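Local coordinates for excinuclease ABC, subunit A. (PDB 2VF7), which binds DNA and hydrolyses ATP as a zinc-containing ABC ATPase of the UvrA family, probably acting in recognition of DNA damage for excision repair, at residues R121-S125 / V137-S143; A150-C154 / C287-H291; G158-T164 / M282-P288; A182-Q186 / R277-Y281. The protein carries 1 engineered substitution. One frame throughout, in Å; residues are numbered along the deposited sequence.

Contact 1 (R121-S125 / V137-S143)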
loop_
_atom_site.group_PDB
_atom_site.type_symbol
_atom_site.label_atom_id
_atom_site.label_comp_id
_atom_site.label_asym_id
_atom_site.label_seq_id
_atom_site.Cartn_x
_atom_site.Cartn_y
_atom_site.Cartn_z
ATOM N N ARG A 121 26.785 8.503 -2.264
ATOM C CA ARG A 121 27.204 7.654 -1.134
ATOM C C ARG A 121 28.065 6.510 -1.657
ATOM O O ARG A 121 29.034 6.089 -1.007
ATOM C CB ARG A 121 26.013 7.079 -0.364
ATOM C CG ARG A 121 25.212 8.093 0.427
ATOM C CD ARG A 121 24.065 7.422 1.169
ATOM N NE ARG A 121 23.013 8.381 1.477
ATOM C CZ ARG A 121 21.739 8.250 1.122
ATOM N NH1 ARG A 121 21.328 7.170 0.466
ATOM N NH2 ARG A 121 20.873 9.199 1.447
ATOM N N MET A 122 27.691 6.016 -2.837
ATOM C CA MET A 122 28.445 4.988 -3.544
ATOM C C MET A 122 29.732 5.543 -4.144
ATOM O O MET A 122 30.678 4.791 -4.375
ATOM C CB MET A 122 27.598 4.379 -4.655
ATOM C CG MET A 122 26.344 3.679 -4.201
ATOM S SD MET A 122 25.392 3.279 -5.666
ATOM C CE MET A 122 23.767 2.948 -4.980
ATOM N N LEU A 123 29.759 6.849 -4.411
ATOM C CA LEU A 123 30.968 7.518 -4.914
ATOM C C LEU A 123 32.005 7.723 -3.811
ATOM O O LEU A 123 33.205 7.656 -4.063
ATOM C CB LEU A 123 30.619 8.856 -5.578
ATOM C CG LEU A 123 31.746 9.744 -6.122
ATOM C CD1 LEU A 123 31.326 10.415 -7.416
ATOM C CD2 LEU A 123 32.180 10.783 -5.098
ATOM N N TYR A 124 31.530 7.999 -2.602
ATOM C CA TYR A 124 32.395 8.148 -1.438
ATOM C C TYR A 124 32.836 6.782 -0.918
ATOM O O TYR A 124 33.930 6.643 -0.363
ATOM C CB TYR A 124 31.679 8.943 -0.341
ATOM C CG TYR A 124 31.853 10.447 -0.445
ATOM C CD1 TYR A 124 31.127 11.200 -1.384
ATOM C CD2 TYR A 124 32.742 11.120 0.394
ATOM C CE1 TYR A 124 31.289 12.589 -1.480
ATOM C CE2 TYR A 124 32.908 12.505 0.306
ATOM C CZ TYR A 124 32.181 13.229 -0.629
ATOM O OH TYR A 124 32.354 14.588 -0.701
ATOM N N SER A 125 31.978 5.782 -1.124
ATOM C CA SER A 125 32.240 4.403 -0.709
ATOM C C SER A 125 33.284 3.690 -1.575
ATOM O O SER A 125 33.973 2.787 -1.093
ATOM C CB SER A 125 30.937 3.597 -0.703
ATOM O OG SER A 125 31.141 2.310 -0.144
ATOM N N VAL A 137 34.334 2.147 3.971
ATOM C CA VAL A 137 33.026 2.437 4.575
ATOM C C VAL A 137 31.922 2.310 3.521
ATOM O O VAL A 137 32.006 2.921 2.453
ATOM C CB VAL A 137 32.993 3.855 5.200
ATOM C CG1 VAL A 137 31.648 4.127 5.848
ATOM C CG2 VAL A 137 34.114 4.019 6.221
ATOM N N TYR A 138 30.894 1.517 3.825
ATOM C CA TYR A 138 29.842 1.196 2.848
ATOM C C TYR A 138 28.843 2.327 2.584
ATOM O O TYR A 138 28.659 3.214 3.423
ATOM C CB TYR A 138 29.113 -0.095 3.244
ATOM C CG TYR A 138 29.881 -1.337 2.861
ATOM C CD1 TYR A 138 29.699 -1.931 1.611
ATOM C CD2 TYR A 138 30.807 -1.906 3.736
ATOM C CE1 TYR A 138 30.405 -3.063 1.245
ATOM C CE2 TYR A 138 31.522 -3.041 3.380
ATOM C CZ TYR A 138 31.316 -3.617 2.132
ATOM O OH TYR A 138 32.021 -4.746 1.766
ATOM N N ALA A 139 28.204 2.277 1.412
ATOM C CA ALA A 139 27.236 3.294 0.981
ATOM C C ALA A 139 26.075 3.461 1.962
ATOM O O ALA A 139 25.421 4.507 1.989
ATOM C CB ALA A 139 26.713 2.970 -0.409
ATOM N N GLU A 140 25.835 2.419 2.759
ATOM C CA GLU A 140 24.807 2.417 3.799
ATOM C C GLU A 140 25.248 3.274 4.992
ATOM O O GLU A 140 24.411 3.762 5.752
ATOM C CB GLU A 140 24.530 0.981 4.283
ATOM C CG GLU A 140 24.596 -0.121 3.202
ATOM C CD GLU A 140 23.234 -0.510 2.632
ATOM O OE1 GLU A 140 23.196 -1.446 1.801
ATOM O OE2 GLU A 140 22.207 0.104 3.010
ATOM N N GLY A 141 26.565 3.445 5.141
ATOM C CA GLY A 141 27.153 4.165 6.275
ATOM C C GLY A 141 27.582 5.593 6.006
ATOM O O GLY A 141 28.373 6.161 6.761
ATOM N N PHE A 142 27.071 6.161 4.916
ATOM C CA PHE A 142 27.210 7.585 4.609
ATOM C C PHE A 142 25.846 8.289 4.731
ATOM O O PHE A 142 25.656 9.396 4.223
ATOM C CB PHE A 142 27.796 7.772 3.204
ATOM C CG PHE A 142 29.275 7.531 3.124
ATOM C CD1 PHE A 142 29.774 6.257 2.878
ATOM C CD2 PHE A 142 30.174 8.581 3.288
ATOM C CE1 PHE A 142 31.142 6.033 2.806
ATOM C CE2 PHE A 142 31.546 8.368 3.222
ATOM C CZ PHE A 142 32.030 7.092 2.980
ATOM N N SER A 143 24.909 7.627 5.412
ATOM C CA SER A 143 23.556 8.138 5.622
ATOM C C SER A 143 23.241 8.218 7.114
ATOM O O SER A 143 23.495 7.269 7.849
ATOM C CB SER A 143 22.534 7.244 4.918
ATOM O OG SER A 143 21.225 7.775 5.027
#
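Y124 sets its CB over one face of the F142 ring, 3.9 Å from the ring centroid and 22° off the ring normal, a CH-pi contact. The two rings themselves meet obliquely; the Y124 ring packs on I309 and L312 of helix 309-314, and its OH is hydrogen-bonded to L307 O, just before that helix. R121 runs past F142 in the opposite sense. With CG anti to the carbonyl carbon (chi1 -69°) and the chain extended from CG to NE, its methylenes pass the ring's root, and R121 CG lies 3.8 Å from F142 CB. R121 CD then comes 3.3 Å from A139 O, and S143 CB sits over one face of the guanidinium, 3.7 Å from R121 NE. An alanine in place of R121 is likely to open a gap beside F142 CB and to strip S143 of the flat group it packs on. At the other end of the segment, S125 OG donates a 2.8 Å hydrogen bond to V137 O; its chi1 of -173° turns the hydroxyl across to that carbonyl. M122 contributes a smaller apolar touch, M122 CG to A139 CB at 3.9 Å. The contact thus fastens helix 116-127 to the loop that follows it by aliphatic and aromatic packing, and the one hydrogen bond between the segments spends a buried serine hydroxyl on a backbone carbonyl, with no charge pair between them.

Contact 2 (A150-C154 / C287-H291). With ZN (zinc ion), chain F.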
loop_
_atom_site.group_PDB
_atom_site.type_symbol
_atom_site.label_atom_id
_atom_site.label_comp_id
_atom_site.label_asym_id
_atom_site.label_seq_id
_atom_site.Cartn_x
_atom_site.Cartn_y
_atom_site.Cartn_z
ATOM N N ALA A 150 24.674 6.620 11.183
ATOM C CA ALA A 150 24.324 7.663 12.148
ATOM C C ALA A 150 25.295 7.760 13.321
ATOM O O ALA A 150 25.687 6.740 13.904
ATOM C CB ALA A 150 22.911 7.445 12.659
ATOM N N CYS A 151 25.673 8.993 13.660
ATOM C CA CYS A 151 26.456 9.277 14.862
ATOM C C CYS A 151 25.735 8.707 16.088
ATOM O O CYS A 151 24.547 8.956 16.268
ATOM C CB CYS A 151 26.652 10.787 15.007
ATOM S SG CYS A 151 27.221 11.363 16.618
ATOM N N PRO A 152 26.449 7.927 16.920
ATOM C CA PRO A 152 25.875 7.302 18.135
ATOM C C PRO A 152 25.472 8.271 19.273
ATOM O O PRO A 152 24.668 7.893 20.137
ATOM C CB PRO A 152 26.986 6.354 18.614
ATOM C CG PRO A 152 27.999 6.294 17.492
ATOM C CD PRO A 152 27.872 7.583 16.743
ATOM N N GLU A 153 26.032 9.486 19.275
ATOM C CA GLU A 153 25.689 10.541 20.248
ATOM C C GLU A 153 24.280 11.127 20.052
ATOM O O GLU A 153 23.530 11.293 21.015
ATOM C CB GLU A 153 26.718 11.675 20.180
ATOM C CG GLU A 153 27.809 11.621 21.230
ATOM C CD GLU A 153 27.809 12.823 22.175
ATOM O OE1 GLU A 153 26.733 13.214 22.677
ATOM O OE2 GLU A 153 28.905 13.373 22.421
ATOM N N CYS A 154 23.937 11.457 18.808
ATOM C CA CYS A 154 22.681 12.142 18.512
ATOM C C CYS A 154 21.735 11.233 17.748
ATOM O O CYS A 154 20.536 11.509 17.658
ATOM C CB CYS A 154 22.944 13.435 17.737
ATOM S SG CYS A 154 23.903 13.233 16.216
ATOM N N CYS A 287 25.244 18.484 18.918
ATOM C CA CYS A 287 26.046 17.273 19.098
ATOM C C CYS A 287 27.529 17.618 19.057
ATOM O O CYS A 287 27.941 18.369 18.180
ATOM C CB CYS A 287 25.735 16.293 17.979
ATOM S SG CYS A 287 26.596 14.756 18.095
ATOM N N PRO A 288 28.327 17.110 20.025
ATOM C CA PRO A 288 29.776 17.370 20.068
ATOM C C PRO A 288 30.672 16.360 19.326
ATOM O O PRO A 288 31.817 16.683 19.029
ATOM C CB PRO A 288 30.088 17.370 21.571
ATOM C CG PRO A 288 28.921 16.646 22.238
ATOM C CD PRO A 288 27.900 16.302 21.180
ATOM N N LEU A 289 30.160 15.162 19.033
ATOM C CA LEU A 289 30.893 14.175 18.219
ATOM C C LEU A 289 30.800 14.473 16.705
ATOM O O LEU A 289 31.651 14.054 15.929
ATOM C CB LEU A 289 30.421 12.741 18.535
ATOM C CG LEU A 289 31.189 11.564 17.906
ATOM C CD1 LEU A 289 32.521 11.297 18.612
ATOM C CD2 LEU A 289 30.342 10.297 17.876
ATOM N N CYS A 290 29.748 15.179 16.299
ATOM C CA CYS A 290 29.588 15.644 14.920
ATOM C C CYS A 290 29.007 17.067 14.948
ATOM O O CYS A 290 27.778 17.269 14.914
ATOM C CB CYS A 290 28.709 14.676 14.116
ATOM S SG CYS A 290 27.083 14.290 14.848
ATOM N N HIS A 291 29.908 18.044 15.013
ATOM C CA HIS A 291 29.575 19.426 15.377
ATOM C C HIS A 291 28.676 20.159 14.375
ATOM O O HIS A 291 28.985 21.273 13.947
ATOM C CB HIS A 291 30.864 20.228 15.602
ATOM C CG HIS A 291 31.881 19.524 16.447
ATOM N ND1 HIS A 291 32.764 18.599 15.934
ATOM C CD2 HIS A 291 32.164 19.620 17.767
ATOM C CE1 HIS A 291 33.545 18.153 16.900
ATOM N NE2 HIS A 291 33.202 18.757 18.024
HETATM ZN ZN ZN F . 26.134 13.538 16.454
#
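L289 lays its CD2 methyl against C151 SG at 3.5 Å and against P152 CD at 3.8 Å, its side chain crossing the proline at about a right angle. CG lies anti to the backbone N (chi1 -173°), which carries the branch across to the 150-154 loop. E153 answers from that loop: its CG packs on L289 CB, and its chain, bent at chi2, brings the carboxylate beside the P288 ring, E153 OE2 3.3 Å from P288 CG. Behind these side chains lies the zinc ion, bound by four sulfurs, two from each segment. The distances to zinc are 2.4 Å from C151 SG, 2.3 Å from C154 SG, 2.1 Å from C287 SG and 2.0 Å from C290 SG. Each segment supplies a CxxC pair, and the two pairs use the same torsions: the first cysteine has SG anti to its own amide nitrogen, while the second places SG between N and the carbonyl carbon, chi1 55° in C154 and 53° in C290. Each first cysteine also takes a weak N-H to sulfur bond, C151 SG from E153 N and C287 SG from C290 N, so the donor position differs between the pairs. Such amides would probably temper the negative charge of the thiolates. No hydrogen bond joins the segments, so the metal is the polar link between them. One loop lies between helix 116-127 and strand 159-162, the other between strand 283-286 and helix 309-314; the zinc therefore fastens the two chain passages at the end of the two-stranded sheet where C287 N bonds to G158 O.

Contact 3 (G158-T164 / M282-P288). With ZN (zinc ion), chain F.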
loop_
_atom_site.group_PDB
_atom_site.type_symbol
_atom_site.label_atom_id
_atom_site.label_comp_id
_atom_site.label_asym_id
_atom_site.label_seq_id
_atom_site.Cartn_x
_atom_site.Cartn_y
_atom_site.Cartn_z
ATOM N N GLY A 158 22.057 15.392 14.805
ATOM C CA GLY A 158 22.966 16.541 14.791
ATOM C C GLY A 158 22.868 17.412 16.030
ATOM O O GLY A 158 23.723 18.263 16.256
ATOM N N ARG A 159 21.815 17.188 16.820
ATOM C CA ARG A 159 21.565 17.901 18.075
ATOM C C ARG A 159 21.378 16.909 19.227
ATOM O O ARG A 159 20.815 15.814 19.049
ATOM C CB ARG A 159 20.304 18.781 17.972
ATOM C CG ARG A 159 20.266 19.810 16.847
ATOM C CD ARG A 159 21.032 21.079 17.199
ATOM N NE ARG A 159 20.303 21.920 18.144
ATOM C CZ ARG A 159 20.712 23.117 18.561
ATOM N NH1 ARG A 159 21.845 23.636 18.117
ATOM N NH2 ARG A 159 19.980 23.803 19.425
ATOM N N VAL A 160 21.820 17.313 20.414
ATOM C CA VAL A 160 21.709 16.494 21.627
ATOM C C VAL A 160 20.666 17.090 22.584
ATOM O O VAL A 160 20.737 18.278 22.911
ATOM C CB VAL A 160 23.105 16.318 22.303
ATOM C CG1 VAL A 160 22.990 16.079 23.806
ATOM C CG2 VAL A 160 23.872 15.189 21.632
ATOM N N TYR A 161 19.717 16.257 23.028
ATOM C CA TYR A 161 18.535 16.718 23.772
ATOM C C TYR A 161 18.455 16.263 25.239
ATOM O O TYR A 161 18.457 15.070 25.543
ATOM C CB TYR A 161 17.241 16.329 23.025
ATOM C CG TYR A 161 17.050 17.041 21.702
ATOM C CD1 TYR A 161 17.387 16.422 20.500
ATOM C CD2 TYR A 161 16.533 18.339 21.655
ATOM C CE1 TYR A 161 17.222 17.073 19.284
ATOM C CE2 TYR A 161 16.367 19.000 20.443
ATOM C CZ TYR A 161 16.714 18.362 19.265
ATOM O OH TYR A 161 16.552 19.015 18.067
ATOM N N THR A 162 18.375 17.230 26.148
ATOM C CA THR A 162 18.267 16.925 27.565
ATOM C C THR A 162 17.018 17.513 28.211
ATOM O O THR A 162 16.218 18.208 27.576
ATOM C CB THR A 162 19.518 17.344 28.373
ATOM O OG1 THR A 162 20.065 18.556 27.846
ATOM C CG2 THR A 162 20.584 16.256 28.328
ATOM N N VAL A 163 16.870 17.212 29.494
ATOM C CA VAL A 163 15.717 17.609 30.261
ATOM C C VAL A 163 16.183 17.833 31.702
ATOM O O VAL A 163 17.053 17.114 32.205
ATOM C CB VAL A 163 14.603 16.548 30.110
ATOM C CG1 VAL A 163 14.629 15.519 31.227
ATOM C CG2 VAL A 163 13.278 17.214 30.014
ATOM N N THR A 164 15.653 18.868 32.344
ATOM C CA THR A 164 16.073 19.216 33.707
ATOM C C THR A 164 14.859 19.442 34.582
ATOM O O THR A 164 13.740 19.470 34.086
ATOM C CB THR A 164 16.937 20.485 33.750
ATOM O OG1 THR A 164 16.282 21.520 33.024
ATOM C CG2 THR A 164 18.307 20.241 33.156
ATOM N N MET A 282 12.201 20.964 26.925
ATOM C CA MET A 282 13.489 20.379 26.597
ATOM C C MET A 282 14.560 21.444 26.467
ATOM O O MET A 282 14.258 22.636 26.364
ATOM C CB MET A 282 13.397 19.605 25.296
ATOM C CG MET A 282 13.113 18.125 25.464
ATOM S SD MET A 282 13.081 17.268 23.870
ATOM C CE MET A 282 11.429 17.667 23.366
ATOM N N ILE A 283 15.816 21.015 26.482
ATOM C CA ILE A 283 16.928 21.923 26.210
ATOM C C ILE A 283 17.750 21.388 25.024
ATOM O O ILE A 283 18.002 20.187 24.932
ATOM C CB ILE A 283 17.768 22.240 27.495
ATOM C CG1 ILE A 283 18.032 20.978 28.317
ATOM C CG2 ILE A 283 17.020 23.243 28.389
ATOM C CD1 ILE A 283 18.916 21.196 29.545
ATOM N N SER A 284 18.118 22.276 24.097
ATOM C CA SER A 284 18.748 21.862 22.831
ATOM C C SER A 284 20.180 22.358 22.675
ATOM O O SER A 284 20.489 23.527 22.950
ATOM C CB SER A 284 17.904 22.284 21.620
ATOM O OG SER A 284 18.417 21.742 20.415
ATOM N N GLU A 285 21.041 21.450 22.222
ATOM C CA GLU A 285 22.471 21.698 22.095
ATOM C C GLU A 285 22.989 20.965 20.864
ATOM O O GLU A 285 22.445 19.933 20.473
ATOM C CB GLU A 285 23.196 21.190 23.344
ATOM C CG GLU A 285 24.672 21.534 23.422
ATOM C CD GLU A 285 24.917 22.980 23.818
ATOM O OE1 GLU A 285 25.541 23.727 23.030
ATOM O OE2 GLU A 285 24.468 23.366 24.917
ATOM N N GLU A 286 24.036 21.498 20.252
ATOM C CA GLU A 286 24.665 20.827 19.121
ATOM C C GLU A 286 25.463 19.612 19.594
ATOM O O GLU A 286 26.240 19.696 20.560
ATOM C CB GLU A 286 25.559 21.786 18.325
ATOM C CG GLU A 286 24.939 23.162 18.053
ATOM C CD GLU A 286 25.267 24.196 19.137
ATOM O OE1 GLU A 286 26.447 24.626 19.224
ATOM O OE2 GLU A 286 24.345 24.584 19.892
ATOM N N CYS A 287 25.244 18.484 18.918
ATOM C CA CYS A 287 26.046 17.273 19.098
ATOM C C CYS A 287 27.529 17.618 19.057
ATOM O O CYS A 287 27.941 18.369 18.180
ATOM C CB CYS A 287 25.735 16.293 17.979
ATOM S SG CYS A 287 26.596 14.756 18.095
ATOM N N PRO A 288 28.327 17.110 20.025
ATOM C CA PRO A 288 29.776 17.370 20.068
ATOM C C PRO A 288 30.672 16.360 19.326
ATOM O O PRO A 288 31.817 16.683 19.029
ATOM C CB PRO A 288 30.088 17.370 21.571
ATOM C CG PRO A 288 28.921 16.646 22.238
ATOM C CD PRO A 288 27.900 16.302 21.180
HETATM ZN ZN ZN F . 26.134 13.538 16.454
HETATM O O HOH W 1 17.135 21.648 18.031
#
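V160 packs its CG2 against the turn after the partner strand, 4.2 Å from C287 CB and just as far from P288 CD, while E153 touches it from the zinc loop. The opposite sheet face carries Y161 and S284; there M282 brings SD to 5.1 Å from the Y161 ring centroid, an oblique Met-aromatic contact, and F266 of helix 258-268 also meets that ring. Toward the far end T162 and I283 share the V160 face, T162 OG1 lying 3.2 Å from I283 CG1. I283 CD1 extends to T164 CG2, crossing it at about a right angle. Strands 159-162 and 283-286 run antiparallel, their axes 4.5 Å apart at closest, with V160-E285 and T162-I283 as hydrogen-bonded pairs and R159-E286 and Y161-S284 as non-hydrogen-bonded ones. The V160 N to E285 O bond measures 2.7 Å, and C287 N to G158 O carries the pairing up to the metal-binding cysteine. At the polar edge R159 doubles back over its partner strand, bent at chi2 and chi3 (-81° and -75°), so that E285 C lies over the centre of its guanidinium face. R159 NH2 donates to S284 OG at 2.8 Å, with the hydroxyl tilted 18° from the guanidinium plane, and R159 NH1 forms a salt bridge with E286 OE2 at 3.2 Å. A water joins S284 OG to Y161 OH. One serine hydroxyl therefore links the arginine and, through water, the tyrosine, while E286 would balance the arginine's charge beside the backbone.

Contact 4 (A182-Q186 / R277-Y281)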
loop_
_atom_site.group_PDB
_atom_site.type_symbol
_atom_site.label_atom_id
_atom_site.label_comp_id
_atom_site.label_asym_id
_atom_site.label_seq_id
_atom_site.Cartn_x
_atom_site.Cartn_y
_atom_site.Cartn_z
ATOM N N ALA A 182 4.629 20.061 34.641
ATOM C CA ALA A 182 3.981 20.526 33.418
ATOM C C ALA A 182 4.325 19.699 32.184
ATOM O O ALA A 182 3.530 19.634 31.222
ATOM C CB ALA A 182 4.313 21.993 33.180
ATOM N N ALA A 183 5.498 19.076 32.219
ATOM C CA ALA A 183 5.964 18.197 31.143
ATOM C C ALA A 183 5.096 16.932 30.972
ATOM O O ALA A 183 5.177 16.226 29.955
ATOM C CB ALA A 183 7.408 17.824 31.397
ATOM N N TRP A 184 4.270 16.628 31.965
ATOM C CA TRP A 184 3.309 15.533 31.800
ATOM C C TRP A 184 2.146 15.933 30.863
ATOM O O TRP A 184 1.864 17.121 30.697
ATOM C CB TRP A 184 2.807 15.042 33.162
ATOM C CG TRP A 184 3.598 13.904 33.681
ATOM C CD1 TRP A 184 4.361 13.025 32.946
ATOM C CD2 TRP A 184 3.691 13.468 35.043
ATOM N NE1 TRP A 184 4.927 12.090 33.766
ATOM C CE2 TRP A 184 4.549 12.342 35.061
ATOM C CE3 TRP A 184 3.144 13.924 36.255
ATOM C CZ2 TRP A 184 4.871 11.665 36.243
ATOM C CZ3 TRP A 184 3.459 13.249 37.423
ATOM C CH2 TRP A 184 4.322 12.136 37.411
ATOM N N PRO A 185 1.466 14.946 30.256
ATOM C CA PRO A 185 0.460 15.267 29.246
ATOM C C PRO A 185 -0.676 16.121 29.774
ATOM O O PRO A 185 -0.946 16.133 30.975
ATOM C CB PRO A 185 -0.076 13.893 28.827
ATOM C CG PRO A 185 0.946 12.927 29.251
ATOM C CD PRO A 185 1.581 13.487 30.463
ATOM N N GLN A 186 -1.334 16.840 28.875
ATOM C CA GLN A 186 -2.512 17.614 29.230
ATOM C C GLN A 186 -3.656 16.646 29.439
ATOM O O GLN A 186 -3.520 15.445 29.166
ATOM C CB GLN A 186 -2.853 18.628 28.137
ATOM C CG GLN A 186 -1.793 19.738 27.957
ATOM C CD GLN A 186 -2.101 20.663 26.790
ATOM O OE1 GLN A 186 -2.219 20.224 25.637
ATOM N NE2 GLN A 186 -2.213 21.958 27.078
ATOM N N ARG A 277 4.923 21.255 21.611
ATOM C CA ARG A 277 4.593 21.418 23.036
ATOM C C ARG A 277 5.688 20.794 23.895
ATOM O O ARG A 277 6.307 21.466 24.721
ATOM C CB ARG A 277 3.250 20.758 23.369
ATOM C CG ARG A 277 2.857 20.883 24.819
ATOM C CD ARG A 277 2.053 19.679 25.283
ATOM N NE ARG A 277 1.839 19.734 26.732
ATOM C CZ ARG A 277 2.376 18.901 27.631
ATOM N NH1 ARG A 277 3.163 17.887 27.245
ATOM N NH2 ARG A 277 2.105 19.078 28.932
ATOM N N VAL A 278 5.895 19.496 23.673
ATOM C CA VAL A 278 6.965 18.692 24.270
ATOM C C VAL A 278 8.341 19.385 24.235
ATOM O O VAL A 278 9.084 19.382 25.222
ATOM C CB VAL A 278 6.957 17.278 23.598
ATOM C CG1 VAL A 278 8.338 16.742 23.312
ATOM C CG2 VAL A 278 6.140 16.308 24.446
ATOM N N GLN A 279 8.641 20.014 23.105
ATOM C CA GLN A 279 9.911 20.691 22.898
ATOM C C GLN A 279 10.079 21.914 23.801
ATOM O O GLN A 279 11.193 22.336 24.048
ATOM C CB GLN A 279 10.063 21.073 21.426
ATOM C CG GLN A 279 11.456 20.856 20.851
ATOM C CD GLN A 279 11.465 20.848 19.326
ATOM O OE1 GLN A 279 10.410 20.746 18.679
ATOM N NE2 GLN A 279 12.663 20.957 18.741
ATOM N N GLY A 280 8.973 22.469 24.296
ATOM C CA GLY A 280 9.024 23.549 25.287
ATOM C C GLY A 280 9.598 23.165 26.656
ATOM O O GLY A 280 9.970 24.038 27.442
ATOM N N TYR A 281 9.665 21.866 26.946
ATOM C CA TYR A 281 10.188 21.357 28.222
ATOM C C TYR A 281 11.547 20.679 28.050
ATOM O O TYR A 281 11.991 19.915 28.921
ATOM C CB TYR A 281 9.188 20.378 28.852
ATOM C CG TYR A 281 7.774 20.895 28.823
ATOM C CD1 TYR A 281 7.306 21.747 29.824
ATOM C CD2 TYR A 281 6.901 20.551 27.786
ATOM C CE1 TYR A 281 6.006 22.235 29.799
ATOM C CE2 TYR A 281 5.595 21.043 27.752
ATOM C CZ TYR A 281 5.163 21.883 28.766
ATOM O OH TYR A 281 3.882 22.386 28.754
#
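This is a loop-to-helix-end contact within the UvrA DNA-binding domain: the loop leading into helix 187-199 packs against the C-terminal end of helix 272-278 and the turn after it. A183 CA stands over the centre of one face of the Y281 ring, 4.0 Å from the centroid and only 11° off the normal, a CH-pi contact. A183 CB rests on Y281 CB, and A182 CB reaches Y281 CE1 at 3.8 Å. R277 extends toward the loop with CG anti to the amide nitrogen and a bend at chi2. R277 NH2 donates to W184 O at 2.6 Å; the N-H...O angle is 135° and the donor stands 37° out of the carbonyl plane, so the bond is short but not straight. A182 O lies 2.8 Å from R277 NH2 as well. Y281, from the same segment as R277, sets CE2 over the centre of one guanidinium face, and Q186 N lies toward the rim of the opposite face, while Q186 CG passes 3.8 Å from R277 NE. A leucine in place of R277 would probably leave W184 O without this donor and the loop backbone freer to shift against Y281. W184 itself turns the other way, its NE1 bonded to S256 O and its ring touching helix 187-199. Chemically, a positive group held among carbonyl oxygens would be drawn to their partial charges, yet R277 NE is buried with no partner in the model, so the polar grip on this guanidinium from the loop falls on NH2.

In the fold
Following the chain from the N terminus, contact 1 closes first, a short loop that returns the segment after helix 116-127 onto that helix. Contact 2 opens next, at 150-154, and contact 3 at 158-164; both end on the same later segment, sharing C287 and P288, so the sheet of strands 159-162 and 283-286 runs straight into the zinc site. Their centres are about 11 Å apart. Contact 4 closes the loop from 182-186 to 277-281, nested inside both, and touches contact 3 where V163 meets Y281, tying the end of helix 272-278 to the strand pair. Contact 1 stands in series with the others, its centre about 18 Å from that of contact 2.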